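Local structure of lipoate-protein ligase, putative (Streptococcus pneumoniae, 1VQZ) at residues D179-K184 with K270-A275; R262-T267 with A336-G341; I285-D290 with A298-V303. The protein is a putative lipoate-protein ligase, pairing a lipoyl protein ligase A/B catalytic domain with the small C-terminal domain found in bacterial lipoate-protein ligases. All coordinates share one frame; numbering follows the deposited sequence.

Contact 1 of 3, residues D179-K184 with K270-A275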
loop_
_atom_site.group_PDB
_atom_site.type_symbol
_atom_site.label_atom_id
_atom_site.label_comp_id
_atom_site.label_asym_id
_atom_site.label_seq_id
_atom_site.Cartn_x
_atom_site.Cartn_y
_atom_site.Cartn_z
ATOM N N ASP A 179 -19.775 -12.800 4.014
ATOM C CA ASP A 179 -19.024 -14.059 3.889
ATOM C C ASP A 179 -18.349 -14.465 5.207
ATOM O O ASP A 179 -17.879 -13.631 5.975
ATOM C CB ASP A 179 -17.978 -13.967 2.785
ATOM C CG ASP A 179 -18.539 -13.412 1.483
ATOM O OD1 ASP A 179 -19.679 -13.767 1.121
ATOM O OD2 ASP A 179 -17.820 -12.627 0.816
ATOM N N LYS A 180 -18.310 -15.762 5.453
ATOM C CA LYS A 180 -17.797 -16.268 6.715
ATOM C C LYS A 180 -16.276 -16.237 6.708
ATOM O O LYS A 180 -15.654 -16.540 5.708
ATOM C CB LYS A 180 -18.291 -17.687 6.977
ATOM N N PHE A 181 -15.707 -15.816 7.829
ATOM C CA PHE A 181 -14.296 -15.981 8.113
ATOM C C PHE A 181 -14.148 -16.676 9.465
ATOM O O PHE A 181 -14.758 -16.245 10.450
ATOM C CB PHE A 181 -13.591 -14.629 8.100
ATOM C CG PHE A 181 -13.329 -14.102 6.714
ATOM C CD1 PHE A 181 -14.315 -13.398 6.034
ATOM C CD2 PHE A 181 -12.089 -14.311 6.086
ATOM C CE1 PHE A 181 -14.088 -12.932 4.751
ATOM C CE2 PHE A 181 -11.857 -13.851 4.812
ATOM C CZ PHE A 181 -12.840 -13.154 4.142
ATOM N N GLU A 182 -13.385 -17.775 9.501
ATOM C CA GLU A 182 -12.932 -18.336 10.751
ATOM C C GLU A 182 -11.959 -17.352 11.385
ATOM O O GLU A 182 -11.089 -16.812 10.709
ATOM C CB GLU A 182 -12.253 -19.684 10.516
ATOM C CG GLU A 182 -11.614 -20.256 11.761
ATOM C CD GLU A 182 -10.856 -21.536 11.512
ATOM O OE1 GLU A 182 -10.971 -22.054 10.381
ATOM O OE2 GLU A 182 -10.169 -22.030 12.449
ATOM N N SER A 183 -12.121 -17.073 12.676
ATOM C CA SER A 183 -11.214 -16.123 13.332
ATOM C C SER A 183 -10.268 -16.925 14.167
ATOM O O SER A 183 -10.669 -17.514 15.186
ATOM C CB SER A 183 -11.953 -15.084 14.154
ATOM O OG SER A 183 -12.826 -14.365 13.307
ATOM N N LYS A 184 -9.018 -16.978 13.694
ATOM C CA LYS A 184 -8.049 -17.955 14.170
ATOM C C LYS A 184 -6.847 -17.242 14.766
ATOM O O LYS A 184 -5.757 -17.220 14.188
ATOM C CB LYS A 184 -7.655 -18.919 13.048
ATOM C CG LYS A 184 -7.059 -20.200 13.537
ATOM C CD LYS A 184 -6.900 -21.205 12.422
ATOM N N LYS A 270 -6.435 -11.027 7.229
ATOM C CA LYS A 270 -7.426 -11.862 6.624
ATOM C C LYS A 270 -6.900 -12.504 5.327
ATOM O O LYS A 270 -6.309 -11.822 4.472
ATOM C CB LYS A 270 -8.600 -10.900 6.340
ATOM C CG LYS A 270 -9.785 -11.427 5.735
ATOM C CD LYS A 270 -10.999 -10.618 6.188
ATOM C CE LYS A 270 -11.499 -9.731 5.149
ATOM N NZ LYS A 270 -12.940 -9.386 5.479
ATOM N N VAL A 271 -7.138 -13.812 5.174
ATOM C CA VAL A 271 -6.784 -14.566 3.959
ATOM C C VAL A 271 -8.031 -15.301 3.438
ATOM O O VAL A 271 -8.640 -16.100 4.143
ATOM C CB VAL A 271 -5.651 -15.597 4.206
ATOM C CG1 VAL A 271 -5.346 -16.375 2.929
ATOM C CG2 VAL A 271 -4.414 -14.920 4.754
ATOM N N GLU A 272 -8.401 -14.987 2.200
ATOM C CA GLU A 272 -9.552 -15.554 1.506
ATOM C C GLU A 272 -9.080 -16.273 0.254
ATOM O O GLU A 272 -8.435 -15.686 -0.600
ATOM C CB GLU A 272 -10.531 -14.471 1.120
ATOM C CG GLU A 272 -11.901 -15.014 0.620
ATOM C CD GLU A 272 -12.896 -13.913 0.264
ATOM O OE1 GLU A 272 -12.460 -12.816 -0.182
ATOM O OE2 GLU A 272 -14.130 -14.176 0.401
ATOM N N VAL A 273 -9.416 -17.545 0.158
ATOM C CA VAL A 273 -8.918 -18.397 -0.904
ATOM C C VAL A 273 -10.044 -18.921 -1.780
ATOM O O VAL A 273 -10.963 -19.582 -1.317
ATOM C CB VAL A 273 -8.186 -19.607 -0.328
ATOM C CG1 VAL A 273 -7.685 -20.512 -1.487
ATOM C CG2 VAL A 273 -7.076 -19.181 0.592
ATOM N N PHE A 274 -9.951 -18.655 -3.068
ATOM C CA PHE A 274 -10.892 -19.229 -4.026
ATOM C C PHE A 274 -10.133 -20.276 -4.886
ATOM O O PHE A 274 -9.284 -19.924 -5.693
ATOM C CB PHE A 274 -11.493 -18.141 -4.935
ATOM C CG PHE A 274 -12.297 -17.091 -4.208
ATOM C CD1 PHE A 274 -11.684 -15.975 -3.671
ATOM C CD2 PHE A 274 -13.676 -17.187 -4.123
ATOM C CE1 PHE A 274 -12.436 -14.983 -3.046
ATOM C CE2 PHE A 274 -14.432 -16.208 -3.475
ATOM C CZ PHE A 274 -13.789 -15.095 -2.943
ATOM N N ALA A 275 -10.451 -21.548 -4.714
ATOM C CA ALA A 275 -9.745 -22.626 -5.436
ATOM C C ALA A 275 -10.676 -23.436 -6.307
ATOM O O ALA A 275 -11.797 -23.775 -5.885
ATOM C CB ALA A 275 -9.052 -23.525 -4.474
HETATM O O HOH W 1 -16.490 -13.747 -1.175
HETATM O O HOH W 2 -15.260 -11.795 1.727
#

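Contact 2 of 3, residues R262-T267 with A336-G341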
loop_
_atom_site.group_PDB
_atom_site.type_symbol
_atom_site.label_atom_id
_atom_site.label_comp_id
_atom_site.label_asym_id
_atom_site.label_seq_id
_atom_site.Cartn_x
_atom_site.Cartn_y
_atom_site.Cartn_z
ATOM N N ARG A 262 -12.591 -20.548 1.012
ATOM C CA ARG A 262 -12.281 -20.549 2.422
ATOM C C ARG A 262 -11.847 -19.142 2.873
ATOM O O ARG A 262 -11.342 -18.359 2.068
ATOM C CB ARG A 262 -11.181 -21.580 2.684
ATOM C CG ARG A 262 -11.663 -23.033 2.479
ATOM C CD ARG A 262 -10.464 -24.000 2.542
ATOM N NE ARG A 262 -9.794 -24.013 3.841
ATOM C CZ ARG A 262 -10.218 -24.661 4.929
ATOM N NH1 ARG A 262 -11.354 -25.358 4.929
ATOM N NH2 ARG A 262 -9.505 -24.591 6.048
ATOM N N GLY A 263 -12.052 -18.838 4.151
ATOM C CA GLY A 263 -11.692 -17.560 4.727
ATOM C C GLY A 263 -11.279 -17.680 6.184
ATOM O O GLY A 263 -12.018 -18.204 7.027
ATOM N N ILE A 264 -10.083 -17.193 6.480
ATOM C CA ILE A 264 -9.568 -17.212 7.849
ATOM C C ILE A 264 -8.999 -15.852 8.123
ATOM O O ILE A 264 -8.325 -15.255 7.269
ATOM C CB ILE A 264 -8.502 -18.345 8.114
ATOM C CG1 ILE A 264 -9.148 -19.724 7.959
ATOM C CG2 ILE A 264 -7.990 -18.272 9.538
ATOM C CD1 ILE A 264 -8.179 -20.922 7.974
ATOM N N LYS A 265 -9.297 -15.367 9.321
ATOM C CA LYS A 265 -8.767 -14.094 9.838
ATOM C C LYS A 265 -7.697 -14.420 10.862
ATOM O O LYS A 265 -7.965 -15.102 11.875
ATOM C CB LYS A 265 -9.900 -13.317 10.451
ATOM C CG LYS A 265 -9.612 -11.928 10.880
ATOM C CD LYS A 265 -10.937 -11.232 11.334
ATOM C CE LYS A 265 -12.133 -11.464 10.323
ATOM N NZ LYS A 265 -13.251 -10.454 10.411
ATOM N N PHE A 266 -6.471 -14.049 10.508
ATOM C CA PHE A 266 -5.317 -14.164 11.369
ATOM C C PHE A 266 -5.003 -12.764 11.945
ATOM O O PHE A 266 -5.507 -11.754 11.471
ATOM C CB PHE A 266 -4.117 -14.710 10.617
ATOM C CG PHE A 266 -4.351 -16.046 9.947
ATOM C CD1 PHE A 266 -4.258 -17.216 10.653
ATOM C CD2 PHE A 266 -4.623 -16.111 8.577
ATOM C CE1 PHE A 266 -4.462 -18.477 10.028
ATOM C CE2 PHE A 266 -4.825 -17.324 7.951
ATOM C CZ PHE A 266 -4.737 -18.534 8.689
ATOM N N THR A 267 -4.179 -12.746 12.974
ATOM C CA THR A 267 -3.762 -11.517 13.636
ATOM C C THR A 267 -3.150 -10.552 12.647
ATOM O O THR A 267 -3.443 -9.383 12.686
ATOM C CB THR A 267 -2.693 -11.805 14.726
ATOM O OG1 THR A 267 -3.241 -12.699 15.692
ATOM C CG2 THR A 267 -2.273 -10.521 15.422
ATOM N N ALA A 336 -1.428 -22.781 4.637
ATOM C CA ALA A 336 -1.941 -24.102 4.243
ATOM C C ALA A 336 -3.359 -24.329 4.746
ATOM O O ALA A 336 -4.222 -24.869 4.027
ATOM C CB ALA A 336 -1.055 -25.207 4.749
ATOM N N GLU A 337 -3.595 -23.929 5.990
ATOM C CA GLU A 337 -4.907 -24.097 6.615
ATOM C C GLU A 337 -5.973 -23.255 5.884
ATOM O O GLU A 337 -7.061 -23.726 5.605
ATOM C CB GLU A 337 -4.833 -23.744 8.098
ATOM C CG GLU A 337 -6.079 -24.085 8.867
ATOM C CD GLU A 337 -5.982 -23.768 10.368
ATOM O OE1 GLU A 337 -4.929 -23.242 10.831
ATOM O OE2 GLU A 337 -6.983 -24.050 11.070
ATOM N N ALA A 338 -5.622 -22.033 5.528
ATOM C CA ALA A 338 -6.486 -21.182 4.679
ATOM C C ALA A 338 -6.793 -21.863 3.315
ATOM O O ALA A 338 -7.933 -21.876 2.842
ATOM C CB ALA A 338 -5.844 -19.830 4.482
ATOM N N VAL A 339 -5.778 -22.468 2.711
ATOM C CA VAL A 339 -5.947 -23.085 1.404
ATOM C C VAL A 339 -6.823 -24.326 1.480
ATOM O O VAL A 339 -7.670 -24.548 0.615
ATOM C CB VAL A 339 -4.545 -23.400 0.745
ATOM C CG1 VAL A 339 -4.706 -24.204 -0.565
ATOM C CG2 VAL A 339 -3.806 -22.101 0.425
ATOM N N VAL A 340 -6.610 -25.154 2.495
ATOM C CA VAL A 340 -7.266 -26.477 2.539
ATOM C C VAL A 340 -7.560 -26.965 3.959
ATOM O O VAL A 340 -6.753 -26.830 4.835
ATOM C CB VAL A 340 -6.483 -27.531 1.691
ATOM C CG1 VAL A 340 -5.027 -27.667 2.145
ATOM C CG2 VAL A 340 -7.160 -28.886 1.701
ATOM N N GLY A 341 -8.727 -27.560 4.152
ATOM C CA GLY A 341 -9.116 -28.116 5.458
ATOM C C GLY A 341 -8.325 -29.385 5.798
ATOM O O GLY A 341 -8.321 -29.901 6.940
ATOM O OXT GLY A 341 -7.657 -29.945 4.912
#

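Contact 3 of 3, residues I285-D290 with A298-V303. With EDO (1,2-ethanediol), chain D.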
loop_
_atom_site.group_PDB
_atom_site.type_symbol
_atom_site.label_atom_id
_atom_site.label_comp_id
_atom_site.label_asym_id
_atom_site.label_seq_id
_atom_site.Cartn_x
_atom_site.Cartn_y
_atom_site.Cartn_z
ATOM N N ILE A 285 -6.219 -21.181 -8.512
ATOM C CA ILE A 285 -6.363 -20.609 -7.187
ATOM C C ILE A 285 -6.170 -19.105 -7.251
ATOM O O ILE A 285 -5.375 -18.594 -8.071
ATOM C CB ILE A 285 -5.396 -21.289 -6.201
ATOM C CG1 ILE A 285 -5.629 -20.866 -4.753
ATOM C CG2 ILE A 285 -3.945 -20.982 -6.541
ATOM C CD1 ILE A 285 -4.831 -21.727 -3.780
ATOM N N LYS A 286 -6.927 -18.385 -6.429
ATOM C CA LYS A 286 -6.763 -16.930 -6.287
ATOM C C LYS A 286 -6.958 -16.574 -4.817
ATOM O O LYS A 286 -7.840 -17.123 -4.127
ATOM C CB LYS A 286 -7.759 -16.159 -7.183
ATOM C CG LYS A 286 -7.337 -14.678 -7.333
ATOM C CD LYS A 286 -8.052 -13.903 -8.331
ATOM C CE LYS A 286 -7.439 -12.516 -8.500
ATOM N NZ LYS A 286 -6.246 -12.447 -9.414
ATOM N N ILE A 287 -6.075 -15.714 -4.312
ATOM C CA ILE A 287 -6.010 -15.376 -2.913
ATOM C C ILE A 287 -6.235 -13.892 -2.743
ATOM O O ILE A 287 -5.546 -13.059 -3.384
ATOM C CB ILE A 287 -4.675 -15.800 -2.327
ATOM C CG1 ILE A 287 -4.476 -17.332 -2.528
ATOM C CG2 ILE A 287 -4.548 -15.424 -0.846
ATOM C CD1 ILE A 287 -3.070 -17.795 -2.235
ATOM N N TYR A 288 -7.200 -13.568 -1.888
ATOM C CA TYR A 288 -7.524 -12.195 -1.520
ATOM C C TYR A 288 -7.269 -11.981 -0.042
ATOM O O TYR A 288 -7.186 -12.934 0.735
ATOM C CB TYR A 288 -9.004 -11.904 -1.750
ATOM C CG TYR A 288 -9.449 -11.894 -3.176
ATOM C CD1 TYR A 288 -9.628 -13.089 -3.856
ATOM C CD2 TYR A 288 -9.739 -10.714 -3.831
ATOM C CE1 TYR A 288 -10.050 -13.116 -5.159
ATOM C CE2 TYR A 288 -10.151 -10.728 -5.173
ATOM C CZ TYR A 288 -10.323 -11.953 -5.819
ATOM O OH TYR A 288 -10.747 -12.041 -7.127
ATOM N N GLY A 289 -7.181 -10.709 0.354
ATOM C CA GLY A 289 -7.042 -10.385 1.760
ATOM C C GLY A 289 -6.427 -9.032 2.006
ATOM O O GLY A 289 -6.118 -8.261 1.050
ATOM N N ASP A 290 -6.266 -8.733 3.293
ATOM C CA ASP A 290 -5.612 -7.485 3.733
ATOM C C ASP A 290 -4.274 -7.740 4.436
ATOM O O ASP A 290 -3.741 -6.828 5.072
ATOM C CB ASP A 290 -6.537 -6.639 4.614
ATOM C CG ASP A 290 -7.059 -7.387 5.863
ATOM O OD1 ASP A 290 -6.561 -8.444 6.231
ATOM O OD2 ASP A 290 -8.034 -6.915 6.464
ATOM N N ALA A 298 0.608 -13.521 -6.312
ATOM C CA ALA A 298 0.566 -14.357 -7.525
ATOM C C ALA A 298 1.600 -15.470 -7.518
ATOM O O ALA A 298 1.298 -16.579 -7.981
ATOM C CB ALA A 298 0.751 -13.517 -8.783
ATOM N N ALA A 299 2.799 -15.184 -6.997
ATOM C CA ALA A 299 3.862 -16.175 -6.841
ATOM C C ALA A 299 3.477 -17.371 -5.974
ATOM O O ALA A 299 3.889 -18.486 -6.240
ATOM C CB ALA A 299 5.128 -15.529 -6.303
ATOM N N VAL A 300 2.672 -17.157 -4.953
ATOM C CA VAL A 300 2.183 -18.247 -4.121
ATOM C C VAL A 300 1.098 -19.071 -4.863
ATOM O O VAL A 300 1.143 -20.323 -4.896
ATOM C CB VAL A 300 1.667 -17.701 -2.779
ATOM C CG1 VAL A 300 1.147 -18.808 -1.892
ATOM C CG2 VAL A 300 2.774 -16.887 -2.070
ATOM N N GLU A 301 0.138 -18.373 -5.469
ATOM C CA GLU A 301 -0.818 -18.994 -6.398
ATOM C C GLU A 301 -0.051 -19.878 -7.368
ATOM O O GLU A 301 -0.450 -21.009 -7.598
ATOM C CB GLU A 301 -1.608 -17.928 -7.168
ATOM C CG GLU A 301 -2.524 -17.092 -6.261
ATOM C CD GLU A 301 -3.037 -15.797 -6.901
ATOM O OE1 GLU A 301 -2.660 -15.477 -8.054
ATOM O OE2 GLU A 301 -3.788 -15.072 -6.222
ATOM N N ASP A 302 1.076 -19.383 -7.906
ATOM C CA ASP A 302 1.778 -20.123 -8.963
ATOM C C ASP A 302 2.365 -21.451 -8.476
ATOM O O ASP A 302 2.303 -22.448 -9.183
ATOM C CB ASP A 302 2.851 -19.268 -9.613
ATOM C CG ASP A 302 2.275 -18.136 -10.473
ATOM O OD1 ASP A 302 1.045 -18.099 -10.751
ATOM O OD2 ASP A 302 3.072 -17.268 -10.856
ATOM N N VAL A 303 2.880 -21.461 -7.257
ATOM C CA VAL A 303 3.488 -22.642 -6.673
ATOM C C VAL A 303 2.432 -23.645 -6.236
ATOM O O VAL A 303 2.735 -24.809 -6.087
ATOM C CB VAL A 303 4.478 -22.298 -5.489
ATOM C CG1 VAL A 303 3.778 -21.849 -4.226
ATOM C CG2 VAL A 303 5.347 -23.511 -5.135
HETATM C C1 EDO D . -6.854 -10.421 -5.305
HETATM O O1 EDO D . -5.566 -10.978 -5.189
HETATM C C2 EDO D . -6.881 -9.263 -6.282
HETATM O O2 EDO D . -6.590 -9.739 -7.566
HETATM O O HOH W 3 -4.213 -12.531 -6.909
HETATM O O HOH W 4 -3.994 -14.146 -10.020
#

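Contact 1 of 3, residues D179-K184 with K270-A275
Lys270 leaves its strand with CG anti to the backbone N (chi1 -179°) and then bends at chi3 (106°), so that its methylenes and ammonium pass across one face of Phe181, whose own CG lies anti to the carbonyl carbon (chi1 -77°). Strand 182-183, from the part of the chain belonging to the catalytic-domain family, adds to the edge of the mixed sheet that holds the C-terminal family's strands. It is separated from strand 269-278 by strand 260-266, and the side chains meet over that intervening strand; Phe181 CA and Glu272 CA are still 8.1 Å apart. Along the lysine the contacts change in order. CG comes closest, 3.3 Å from Phe181 CE2; CD makes a CH-pi contact over the face, 3.7 Å from the ring centroid; NZ adds an off-centre cation-pi contact, 4.2 Å from the same centroid. Arg261 supplies a further cation-pi contact to this ring. The edge of the ring carries Val271 O near its plane, 4.0 Å from Phe181 CE2, while the Glu272 carboxylate carbon approaches CZ obliquely.

Glu272 runs out extended beyond CG, and the Glu272 and Asp179 side chains cross at about a right angle. Asp179 OD2 and Glu272 OE2 stand 4.0 Å apart, bridged by two waters that each donate to both oxygens, which would ease the repulsion. Arg261 also forms a salt bridge with Glu272 OE2, and Asn60 bonds OE1, so both oxygens of this buried acid have partners. Val271, alternating with these residues, turns to the other side of the strand and touches helix 332-339. The shorter water bridge has its oxygen 2.6 Å from Asp179 OD2 and 2.9 Å from Glu272 OE2.

Contact 2 of 3, residues R262-T267 with A336-G341
Ile264 of strand 260-266 and Ala338 in the last turn of helix 332-339 mark the closest backbone approach, with their CA atoms 5.9 Å apart, and Val340 is the first residue beyond the helix to leave helical backbone angles. Arg262 makes the polar part of the contact. Its chain bends at chi3 (63°), which turns the guanidinium against the C-terminal end of the helix and brings two main-chain carbonyls to its edge. Arg262 NH2 gives the straighter bond, 2.6 Å to Glu337 O at an N-H...O angle of 153°. Arg262 NE donates to Ala338 O at 3.0 Å, more bent and from above the carbonyl plane (62° out of it), with a weak second branch to Glu337 O. One guanidinium face is covered by the departing chain, Gly341 N sitting over its centre and 3.4 Å from Arg262 CZ.

This is helix-on-sheet packing within the C-terminal domain of bacterial lipoate-protein ligases, with the chain's final helix laid on one face of the mixed sheet. A positive group at this C-terminal helix end would be expected to interact favourably with the negative end of the helix dipole. Farther along the strand the contact becomes apolar. Ile264 CD1 reaches the helix backbone at 3.7 Å from Ala338 N and also touches the aliphatic part of Glu337, 3.9 Å from CG. Phe266 meets the helix with its ring edge, CE2 lying 4.4 Å from Ala338 CB, while Ile264 CG2 lies over one ring face, toward the rim. The Ala338 methyl also rests on Val271 and Val273 of the adjoining strand.

Contact 3 of 3, residues I285-D290 with A298-V303
Glu301 and Ile287 slide past each other in opposite directions, the glutamate reaching from helix to strand while the isoleucine reaches from strand to helix. They join strand 281-289, an outermost strand of the C-terminal domain's sheet within this chain, to helix 298-304, which follows it and packs back against it. The two segment axes approach to 8.1 Å and run roughly antiparallel, at 149°.

With CG anti to its carbonyl carbon (chi1 -66°) and the chain extended beyond it, Glu301 brings its carboxylate to the strand backbone. Ile287 N donates to Glu301 OE2 over 3.0 Å, nearly straight at 159° and on the anti side of the oxygen. Strand 269-278 pairs with Lys286 and Tyr288, and Ile287 N, alternating with them, points to the opposite edge, where the carboxylate takes it up. Its stem fits against the strand: Glu301 CG lies 3.7 Å from Ile285 O and 4.1 Å from Ile287 CD1. Ile285 CG2 meets the helix backbone at Glu301 O, and Ile287 CD1 continues to Val300 CG1 at 4.4 Å.

Lys286 and Glu301 cross obliquely. Lys286 NZ and Glu301 OE2 are 4.8 Å apart, and waters mediate between them: one accepts from NZ and donates to OE2, another accepts from NZ and donates to OE1. Both carboxylate oxygens are thus engaged, and the nearby ammonium would probably favour the charged acid. A 1,2-ethanediol, probably from the crystallisation liquor, extends the network. It bonds the first of these waters and His58, and its O1 donates to Ile287 O at 2.8 Å. Its C1 lies over one face of the Tyr288 ring, off toward the rim, 3.3 Å from CD2.

Overall arrangement
All three contacts involve one sheet, ordered 182-183, 260-266, 269-278, 281-289; contact 1 alone joins the catalytic-domain family to the C-terminal one, which holds contacts 2 and 3. Centres of contacts 1 and 2 are about 6 Å apart, with probable hydrogen bonds Lys265 N to Glu182 O (2.7 Å) and Val271 N to Ile264 O (2.8 Å). Contact 3 lies about 13 Å from contact 1, centre to centre, linked by a probable hydrogen bond from Tyr288 N to Glu272 O (2.8 Å), and about 12 Å from contact 2. Tyr288, whose ring face meets the ethanediol, also meets the Phe274 ring, planes at about 80°. Glu182 OE1 is covalently linked to an unidentified ligand.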